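Local coordinates for protein sugar kinase, pfkB family (Thermotoga maritima, PDB 2AJR) that probably transfers a phosphate group from ATP to a sugar phosphate, as a pfkB-family kinase of the ribokinase clan that also binds magnesium, at residues 30-35 against 108-113; 203-208 against 237-242; 71-76 against 98-103. All coordinates share one frame; numbering follows the deposited sequence.

Contact 1 (30-35 against 108-113); sequences EDFQVN and IEIIDE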
loop_
_atom_site.group_PDB
_atom_site.type_symbol
_atom_site.label_atom_id
_atom_site.label_comp_id
_atom_site.label_asym_id
_atom_site.label_seq_id
_atom_site.Cartn_x
_atom_site.Cartn_y
_atom_site.Cartn_z
ATOM N N GLU A 30 15.651 -4.358 5.128
ATOM C CA GLU A 30 16.639 -5.426 5.188
ATOM C C GLU A 30 16.126 -6.575 6.085
ATOM O O GLU A 30 15.585 -6.334 7.172
ATOM C CB GLU A 30 17.988 -4.862 5.675
ATOM C CG GLU A 30 18.515 -3.721 4.763
ATOM C CD GLU A 30 20.050 -3.632 4.676
ATOM O OE1 GLU A 30 20.733 -3.876 5.704
ATOM O OE2 GLU A 30 20.566 -3.306 3.571
ATOM N N ASP A 31 16.313 -7.814 5.610
ATOM C CA ASP A 31 15.811 -9.034 6.271
ATOM C C ASP A 31 14.315 -8.984 6.431
ATOM O O ASP A 31 13.778 -9.209 7.500
ATOM C CB ASP A 31 16.496 -9.301 7.616
ATOM C CG ASP A 31 17.921 -9.803 7.455
ATOM O OD1 ASP A 31 18.167 -10.690 6.600
ATOM O OD2 ASP A 31 18.799 -9.303 8.187
ATOM N N PHE A 32 13.647 -8.692 5.329
ATOM C CA PHE A 32 12.208 -8.718 5.294
ATOM C C PHE A 32 11.731 -10.164 5.371
ATOM O O PHE A 32 12.100 -11.017 4.535
ATOM C CB PHE A 32 11.711 -8.064 4.013
ATOM C CG PHE A 32 10.219 -8.105 3.852
ATOM C CD1 PHE A 32 9.384 -7.600 4.844
ATOM C CD2 PHE A 32 9.647 -8.632 2.699
ATOM C CE1 PHE A 32 8.005 -7.632 4.697
ATOM C CE2 PHE A 32 8.270 -8.652 2.530
ATOM C CZ PHE A 32 7.443 -8.158 3.535
ATOM N N GLN A 33 10.927 -10.436 6.390
ATOM C CA GLN A 33 10.262 -11.714 6.517
ATOM C C GLN A 33 8.799 -11.527 6.887
ATOM O O GLN A 33 8.369 -10.487 7.378
ATOM C CB GLN A 33 10.963 -12.619 7.543
ATOM C CG GLN A 33 12.416 -13.000 7.176
ATOM C CD GLN A 33 12.540 -13.749 5.830
ATOM O OE1 GLN A 33 11.553 -14.273 5.291
ATOM N NE2 GLN A 33 13.757 -13.792 5.288
ATOM N N VAL A 34 8.054 -12.584 6.637
ATOM C CA VAL A 34 6.618 -12.604 6.716
ATOM C C VAL A 34 6.192 -12.731 8.182
ATOM O O VAL A 34 6.947 -13.242 9.000
ATOM C CB VAL A 34 6.126 -13.784 5.825
ATOM C CG1 VAL A 34 5.104 -14.667 6.539
ATOM C CG2 VAL A 34 5.648 -13.246 4.501
ATOM N N ASN A 35 5.005 -12.242 8.512
ATOM C CA ASN A 35 4.462 -12.347 9.879
ATOM C C ASN A 35 5.229 -11.520 10.934
ATOM O O ASN A 35 5.415 -11.970 12.059
ATOM C CB ASN A 35 4.397 -13.824 10.317
ATOM C CG ASN A 35 3.350 -14.081 11.403
ATOM O OD1 ASN A 35 2.326 -13.406 11.487
ATOM N ND2 ASN A 35 3.601 -15.080 12.220
ATOM N N ILE A 108 2.890 -2.114 -4.756
ATOM C CA ILE A 108 3.819 -2.135 -3.628
ATOM C C ILE A 108 5.009 -3.037 -3.938
ATOM O O ILE A 108 4.834 -4.169 -4.356
ATOM C CB ILE A 108 3.100 -2.601 -2.341
ATOM C CG1 ILE A 108 2.064 -1.541 -1.923
ATOM C CG2 ILE A 108 4.099 -2.850 -1.235
ATOM C CD1 ILE A 108 1.116 -1.976 -0.854
ATOM N N GLU A 109 6.216 -2.507 -3.768
ATOM C CA GLU A 109 7.441 -3.271 -3.975
ATOM C C GLU A 109 8.289 -3.158 -2.712
ATOM O O GLU A 109 8.674 -2.068 -2.315
ATOM C CB GLU A 109 8.210 -2.762 -5.197
ATOM C CG GLU A 109 7.413 -2.768 -6.531
ATOM C CD GLU A 109 6.708 -1.436 -6.819
ATOM O OE1 GLU A 109 7.108 -0.412 -6.232
ATOM O OE2 GLU A 109 5.760 -1.404 -7.627
ATOM N N ILE A 110 8.516 -4.289 -2.059
ATOM C CA ILE A 110 9.371 -4.368 -0.885
ATOM C C ILE A 110 10.718 -4.945 -1.325
ATOM O O ILE A 110 10.788 -6.033 -1.886
ATOM C CB ILE A 110 8.720 -5.240 0.206
ATOM C CG1 ILE A 110 7.343 -4.664 0.574
ATOM C CG2 ILE A 110 9.631 -5.325 1.443
ATOM C CD1 ILE A 110 6.412 -5.632 1.251
ATOM N N ILE A 111 11.785 -4.188 -1.108
ATOM C CA ILE A 111 13.100 -4.533 -1.644
ATOM C C ILE A 111 14.029 -4.773 -0.485
ATOM O O ILE A 111 14.189 -3.897 0.361
ATOM C CB ILE A 111 13.608 -3.426 -2.555
ATOM C CG1 ILE A 111 12.680 -3.335 -3.787
ATOM C CG2 ILE A 111 15.026 -3.691 -2.977
ATOM C CD1 ILE A 111 12.936 -2.159 -4.700
ATOM N N ASP A 112 14.578 -5.989 -0.417
ATOM C CA ASP A 112 15.497 -6.406 0.661
ATOM C C ASP A 112 16.891 -6.551 0.036
ATOM O O ASP A 112 17.214 -7.576 -0.571
ATOM C CB ASP A 112 15.020 -7.726 1.296
ATOM C CG ASP A 112 15.933 -8.226 2.420
ATOM O OD1 ASP A 112 17.040 -7.669 2.639
ATOM O OD2 ASP A 112 15.525 -9.196 3.107
ATOM N N GLU A 113 17.702 -5.512 0.177
ATOM C CA GLU A 113 18.981 -5.430 -0.537
ATOM C C GLU A 113 20.009 -6.426 -0.002
ATOM O O GLU A 113 20.878 -6.870 -0.748
ATOM C CB GLU A 113 19.553 -4.008 -0.453
ATOM C CG GLU A 113 20.045 -3.486 -1.797
ATOM C CD GLU A 113 20.985 -2.303 -1.671
ATOM O OE1 GLU A 113 21.033 -1.669 -0.585
ATOM O OE2 GLU A 113 21.678 -2.018 -2.676
HETATM O O HOH W 1 13.650 -10.980 2.122
#
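Phe32 lies broadside over Ile110, while the backbone amides of Asp31 and of Phe32 itself are taken by the carboxylate of Asp112. The evidence for a CH-pi contact is direct: Ile110 CG2 is 3.7 Å from the centroid of the Phe32 ring and 17° off its normal. That methyl is displaced from the ring centre, touching Phe32 CD2 at 3.5 Å, and Ile110 CD1 reaches the far end of the same ring, 3.6 Å from Phe32 CZ. The two side chains cross at about a right angle. Phe32 attains this position with CG anti to its own amide nitrogen (chi1 177°), which brings the ring down toward the strand. Asp112 accepts from Asp31 N through OD1 (3.1 Å) and from Phe32 N through OD2 (3.0 Å), both donors standing above the carboxylate plane. A single water donates to both Phe32 O and Asp112 OD2, linking the loop carbonyl to the carboxylate, and Asn115 also donates to OD2. With an alanine in place of Asp112, the amides of Asp31 and Phe32 would probably lose their acceptors and the loop its fixed height above the strand. Nearby, Asp31 pairs with Lys114 and Asn115, and Glu113 hydrogen-bonds to His267, a magnesium ligand. The loop follows strand 22-28, which lies beside strand 105-112 in the four-stranded sheet. Phe32 also touches Thr119 on strand 117-122 and Val34 of the second subunit, consistent with the lid of ribokinase-like dimers.

Contact 2 (203-208 against 237-242); sequences PDLRGN and SVVSYE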
loop_
_atom_site.group_PDB
_atom_site.type_symbol
_atom_site.label_atom_id
_atom_site.label_comp_id
_atom_site.label_asym_id
_atom_site.label_seq_id
_atom_site.Cartn_x
_atom_site.Cartn_y
_atom_site.Cartn_z
ATOM N N PRO A 203 8.937 -8.449 -25.888
ATOM C CA PRO A 203 7.925 -9.098 -25.090
ATOM C C PRO A 203 8.297 -9.120 -23.617
ATOM O O PRO A 203 9.473 -9.238 -23.276
ATOM C CB PRO A 203 7.884 -10.522 -25.641
ATOM C CG PRO A 203 8.631 -10.486 -26.892
ATOM C CD PRO A 203 9.601 -9.391 -26.800
ATOM N N ASP A 204 7.283 -8.983 -22.774
ATOM C CA ASP A 204 7.433 -9.075 -21.347
ATOM C C ASP A 204 7.161 -10.514 -20.956
ATOM O O ASP A 204 6.025 -10.958 -20.978
ATOM C CB ASP A 204 6.436 -8.156 -20.658
ATOM C CG ASP A 204 6.502 -8.252 -19.148
ATOM O OD1 ASP A 204 7.453 -8.885 -18.603
ATOM O OD2 ASP A 204 5.601 -7.670 -18.510
ATOM N N LEU A 205 8.208 -11.234 -20.583
ATOM C CA LEU A 205 8.085 -12.643 -20.324
ATOM C C LEU A 205 8.025 -12.965 -18.854
ATOM O O LEU A 205 7.860 -14.132 -18.507
ATOM C CB LEU A 205 9.232 -13.382 -20.982
ATOM C CG LEU A 205 9.252 -13.285 -22.505
ATOM C CD1 LEU A 205 10.540 -13.887 -23.034
ATOM C CD2 LEU A 205 8.015 -13.966 -23.122
ATOM N N ARG A 206 8.102 -11.948 -17.995
ATOM C CA ARG A 206 8.032 -12.149 -16.548
ATOM C C ARG A 206 6.816 -12.955 -16.122
ATOM O O ARG A 206 5.670 -12.563 -16.369
ATOM C CB ARG A 206 8.020 -10.805 -15.790
ATOM C CG ARG A 206 9.339 -10.486 -15.088
ATOM C CD ARG A 206 9.500 -8.983 -14.765
ATOM N NE ARG A 206 9.919 -8.214 -15.949
ATOM C CZ ARG A 206 9.210 -7.256 -16.561
ATOM N NH1 ARG A 206 7.997 -6.883 -16.123
ATOM N NH2 ARG A 206 9.732 -6.653 -17.636
ATOM N N GLY A 207 7.081 -14.070 -15.453
ATOM C CA GLY A 207 6.035 -14.929 -14.899
ATOM C C GLY A 207 5.239 -15.706 -15.929
ATOM O O GLY A 207 4.128 -16.153 -15.638
ATOM N N ASN A 208 5.798 -15.868 -17.132
ATOM C CA ASN A 208 5.085 -16.536 -18.216
ATOM C C ASN A 208 5.220 -18.045 -18.165
ATOM O O ASN A 208 6.312 -18.574 -18.039
ATOM C CB ASN A 208 5.545 -16.063 -19.593
ATOM C CG ASN A 208 4.719 -16.681 -20.708
ATOM O OD1 ASN A 208 3.540 -16.367 -20.874
ATOM N ND2 ASN A 208 5.314 -17.594 -21.444
ATOM N N SER A 237 13.081 -7.549 -32.915
ATOM C CA SER A 237 12.539 -8.149 -31.717
ATOM C C SER A 237 13.651 -8.252 -30.688
ATOM O O SER A 237 14.780 -8.563 -31.037
ATOM C CB SER A 237 11.957 -9.526 -32.026
ATOM O OG SER A 237 12.933 -10.416 -32.521
ATOM N N VAL A 238 13.334 -7.947 -29.432
ATOM C CA VAL A 238 14.282 -8.070 -28.333
ATOM C C VAL A 238 13.642 -8.977 -27.301
ATOM O O VAL A 238 12.618 -8.631 -26.720
ATOM C CB VAL A 238 14.606 -6.732 -27.680
ATOM C CG1 VAL A 238 15.667 -6.939 -26.577
ATOM C CG2 VAL A 238 15.084 -5.725 -28.710
ATOM N N VAL A 239 14.247 -10.147 -27.099
ATOM C CA VAL A 239 13.672 -11.198 -26.267
ATOM C C VAL A 239 14.608 -11.557 -25.130
ATOM O O VAL A 239 15.780 -11.823 -25.342
ATOM C CB VAL A 239 13.364 -12.456 -27.101
ATOM C CG1 VAL A 239 12.876 -13.566 -26.220
ATOM C CG2 VAL A 239 12.339 -12.127 -28.197
ATOM N N SER A 240 14.067 -11.576 -23.914
ATOM C CA SER A 240 14.867 -11.797 -22.729
ATOM C C SER A 240 15.116 -13.245 -22.528
ATOM O O SER A 240 14.235 -14.088 -22.761
ATOM C CB SER A 240 14.199 -11.249 -21.495
ATOM O OG SER A 240 14.329 -9.855 -21.532
ATOM N N TYR A 241 16.328 -13.511 -22.057
ATOM C CA TYR A 241 16.792 -14.844 -21.833
ATOM C C TYR A 241 17.644 -14.873 -20.574
ATOM O O TYR A 241 18.642 -14.168 -20.474
ATOM C CB TYR A 241 17.591 -15.281 -23.040
ATOM C CG TYR A 241 18.119 -16.659 -22.893
ATOM C CD1 TYR A 241 17.250 -17.755 -22.856
ATOM C CD2 TYR A 241 19.496 -16.884 -22.773
ATOM C CE1 TYR A 241 17.743 -19.043 -22.722
ATOM C CE2 TYR A 241 19.990 -18.165 -22.635
ATOM C CZ TYR A 241 19.115 -19.236 -22.611
ATOM O OH TYR A 241 19.621 -20.487 -22.480
ATOM N N GLU A 242 17.218 -15.677 -19.610
ATOM C CA GLU A 242 17.937 -15.876 -18.352
ATOM C C GLU A 242 18.250 -14.570 -17.625
ATOM O O GLU A 242 19.351 -14.376 -17.120
ATOM C CB GLU A 242 19.200 -16.691 -18.583
ATOM C CG GLU A 242 18.916 -18.091 -19.099
ATOM C CD GLU A 242 18.200 -18.970 -18.074
ATOM O OE1 GLU A 242 17.152 -19.562 -18.407
ATOM O OE2 GLU A 242 18.690 -19.082 -16.933
#
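Pro203 and Leu205 run past the strand at CA separations of 6.2 Å (Pro203 to Val239) and 7.2 Å (Leu205 to Ser240), after which a type II beta turn from Leu205 to Asn208, closed by Asn208 N to Leu205 O, carries the chain away. Val239 serves both residues with separate methyls. Its CG1, anti to the backbone N (chi1 176°), meets Leu205 CD1 at 4.0 Å, while CG2, on the amide side, meets Pro203 CD at 4.1 Å. The prolyl ring also sits on the strand backbone, its CD only 3.1 Å from Val238 O. Leu205 CD1 likewise rests near Ser240 O, at 3.7 Å, and its chain passes Val239 at a slant. These residues belong to a beta-alpha-beta crossover: strand 200-201 is parallel to strand 236-241, its neighbour in the large sheet, and helix 220-233 connects them. The helix covers the same cluster, with Leu230 on Pro203 and Tyr223 on both Leu205 and Val239. Polar groups act within the loop. Asp204 OD1 accepts from Arg206 N at 3.2 Å in an Asx turn, and the same oxygen lies over the guanidinium face of Arg206, 3.2 Å from NH1, pairing by charge without an N-H aimed at it. Farther along the strand, Ser240 OG is hydrogen-bonded to Asp246 OD1 of strand 245-249, on the flank away from strand 200-201.

Contact 3 (71-76 against 98-103); sequences TGFVGG and VYVEGE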
loop_
_atom_site.group_PDB
_atom_site.type_symbol
_atom_site.label_atom_id
_atom_site.label_comp_id
_atom_site.label_asym_id
_atom_site.label_seq_id
_atom_site.Cartn_x
_atom_site.Cartn_y
_atom_site.Cartn_z
ATOM N N THR A 71 -0.106 9.312 -22.300
ATOM C CA THR A 71 -1.540 9.065 -22.252
ATOM C C THR A 71 -1.911 7.699 -21.625
ATOM O O THR A 71 -1.039 6.873 -21.354
ATOM C CB THR A 71 -2.170 9.198 -23.651
ATOM O OG1 THR A 71 -3.593 9.315 -23.501
ATOM C CG2 THR A 71 -1.824 8.006 -24.509
ATOM N N GLY A 72 -3.215 7.500 -21.403
ATOM C CA GLY A 72 -3.731 6.373 -20.635
ATOM C C GLY A 72 -4.993 6.713 -19.843
ATOM O O GLY A 72 -5.712 7.659 -20.166
ATOM N N PHE A 73 -5.270 5.935 -18.801
ATOM C CA PHE A 73 -6.399 6.218 -17.924
ATOM C C PHE A 73 -5.884 6.509 -16.527
ATOM O O PHE A 73 -5.003 5.824 -16.058
ATOM C CB PHE A 73 -7.356 5.031 -17.861
ATOM C CG PHE A 73 -7.902 4.615 -19.190
ATOM C CD1 PHE A 73 -8.846 5.398 -19.837
ATOM C CD2 PHE A 73 -7.492 3.438 -19.786
ATOM C CE1 PHE A 73 -9.357 5.023 -21.073
ATOM C CE2 PHE A 73 -8.005 3.059 -21.027
ATOM C CZ PHE A 73 -8.937 3.862 -21.667
ATOM N N VAL A 74 -6.435 7.520 -15.866
ATOM C CA VAL A 74 -6.149 7.761 -14.471
ATOM C C VAL A 74 -7.465 7.987 -13.781
ATOM O O VAL A 74 -8.452 8.352 -14.428
ATOM C CB VAL A 74 -5.258 8.988 -14.273
ATOM C CG1 VAL A 74 -3.959 8.818 -15.048
ATOM C CG2 VAL A 74 -5.997 10.273 -14.684
ATOM N N GLY A 75 -7.499 7.788 -12.469
ATOM C CA GLY A 75 -8.737 8.069 -11.746
ATOM C C GLY A 75 -8.596 8.260 -10.264
ATOM O O GLY A 75 -7.608 7.854 -9.674
ATOM N N GLY A 76 -9.609 8.874 -9.667
ATOM C CA GLY A 76 -9.674 9.064 -8.219
ATOM C C GLY A 76 -8.524 9.806 -7.567
ATOM O O GLY A 76 -7.811 10.574 -8.209
ATOM N N VAL A 98 -7.253 10.170 -20.066
ATOM C CA VAL A 98 -8.692 10.153 -19.870
ATOM C C VAL A 98 -8.964 9.814 -18.408
ATOM O O VAL A 98 -8.485 8.788 -17.899
ATOM C CB VAL A 98 -9.352 9.110 -20.762
ATOM C CG1 VAL A 98 -10.781 8.839 -20.309
ATOM C CG2 VAL A 98 -9.288 9.572 -22.192
ATOM N N TYR A 99 -9.733 10.674 -17.749
ATOM C CA TYR A 99 -10.062 10.524 -16.343
ATOM C C TYR A 99 -11.256 9.612 -16.183
ATOM O O TYR A 99 -12.284 9.842 -16.794
ATOM C CB TYR A 99 -10.341 11.893 -15.720
ATOM C CG TYR A 99 -9.049 12.638 -15.514
ATOM C CD1 TYR A 99 -8.405 13.243 -16.585
ATOM C CD2 TYR A 99 -8.437 12.690 -14.265
ATOM C CE1 TYR A 99 -7.205 13.886 -16.424
ATOM C CE2 TYR A 99 -7.227 13.355 -14.094
ATOM C CZ TYR A 99 -6.620 13.941 -15.187
ATOM O OH TYR A 99 -5.431 14.599 -15.056
ATOM N N VAL A 100 -11.109 8.582 -15.363
ATOM C CA VAL A 100 -12.136 7.570 -15.201
ATOM C C VAL A 100 -12.633 7.573 -13.761
ATOM O O VAL A 100 -12.010 8.160 -12.887
ATOM C CB VAL A 100 -11.610 6.155 -15.609
ATOM C CG1 VAL A 100 -11.213 6.132 -17.066
ATOM C CG2 VAL A 100 -10.409 5.717 -14.751
ATOM N N GLU A 101 -13.779 6.941 -13.541
ATOM C CA GLU A 101 -14.355 6.766 -12.212
ATOM C C GLU A 101 -13.592 5.583 -11.656
ATOM O O GLU A 101 -13.433 4.582 -12.341
ATOM C CB GLU A 101 -15.870 6.473 -12.344
ATOM C CG GLU A 101 -16.768 6.747 -11.109
ATOM C CD GLU A 101 -16.840 8.225 -10.708
ATOM O OE1 GLU A 101 -17.344 9.049 -11.511
ATOM O OE2 GLU A 101 -16.409 8.572 -9.576
ATOM N N GLY A 102 -13.054 5.676 -10.455
ATOM C CA GLY A 102 -12.281 4.542 -9.920
ATOM C C GLY A 102 -10.844 4.936 -9.707
ATOM O O GLY A 102 -10.381 5.912 -10.273
ATOM N N GLU A 103 -10.136 4.166 -8.893
ATOM C CA GLU A 103 -8.796 4.534 -8.467
ATOM C C GLU A 103 -7.685 3.988 -9.361
ATOM O O GLU A 103 -7.672 2.805 -9.697
ATOM C CB GLU A 103 -8.566 4.056 -7.036
ATOM C CG GLU A 103 -9.448 4.769 -6.007
ATOM C CD GLU A 103 -9.018 6.213 -5.706
ATOM O OE1 GLU A 103 -7.812 6.508 -5.811
ATOM O OE2 GLU A 103 -9.893 7.038 -5.352
HETATM O O HOH W 2 -11.598 10.152 -11.403
#
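Tyr99 offers one ring face to Val74, whose CG2 lies 3.6 Å from the ring centroid and 22° off its normal, a CH-pi contact displaced toward Tyr99 CE2. The phenyl ring of Phe73 is met differently: Val98 CG1 lies in plane at its edge, and Val100 CG1 approaches CD1 of that ring obliquely at 3.7 Å. Phe73 and Val98 lie side by side, whereas Val100 crosses Phe73 nearly at a right angle. Phe73, Val98 and Val100 thus share one face of the sheet, on the side of helix 130-144, where Phe136 meets the Phe73 ring; Val74 and Tyr99 share the other. The backbones pair in parallel, their short strand axes 4.6 Å apart at closest and turned by 43°. Val74 bridges Val98 and Val100: its N donates to Val98 O (3.2 Å) and its O accepts from Val100 N (2.8 Å), while Val98 N donates to Gly72 O (2.9 Å). The pairing then opens, and a water accepting from Gly76 N and donating to Val100 O fills in. A side chain at Gly75 would collide with the carbonyls of Val100 and Gly102. Bent at chi2 (-74°), Glu103 brings OE2 to 3.5 Å from Gly76 CA and takes the amides of Tyr77 and Met78, so its negative charge is probably stabilised by the start of helix 76-89, where strand 68-75 gives way to that helix.

In the fold
Contacts 2 and 3 belong to the same large mixed sheet, on opposite sides of the chain's centre, their own centres about 29 Å apart. Contact 3 pairs strand 68-75 with the outermost strand 93-100, and contact 2 lies by strand 236-241, beyond the central parallel strands. Contact 1 belongs instead to the separate four-stranded sheet, its centre about 25 Å from that of contact 2 and about 30 Å from that of contact 3. Along the chain, contact 3 falls wholly between the two segments of contact 1, and contact 2 follows both. Strand 93-100 leads directly into strand 105-112, so the chain passes from the core sheet into the smaller one, which meets the second subunit.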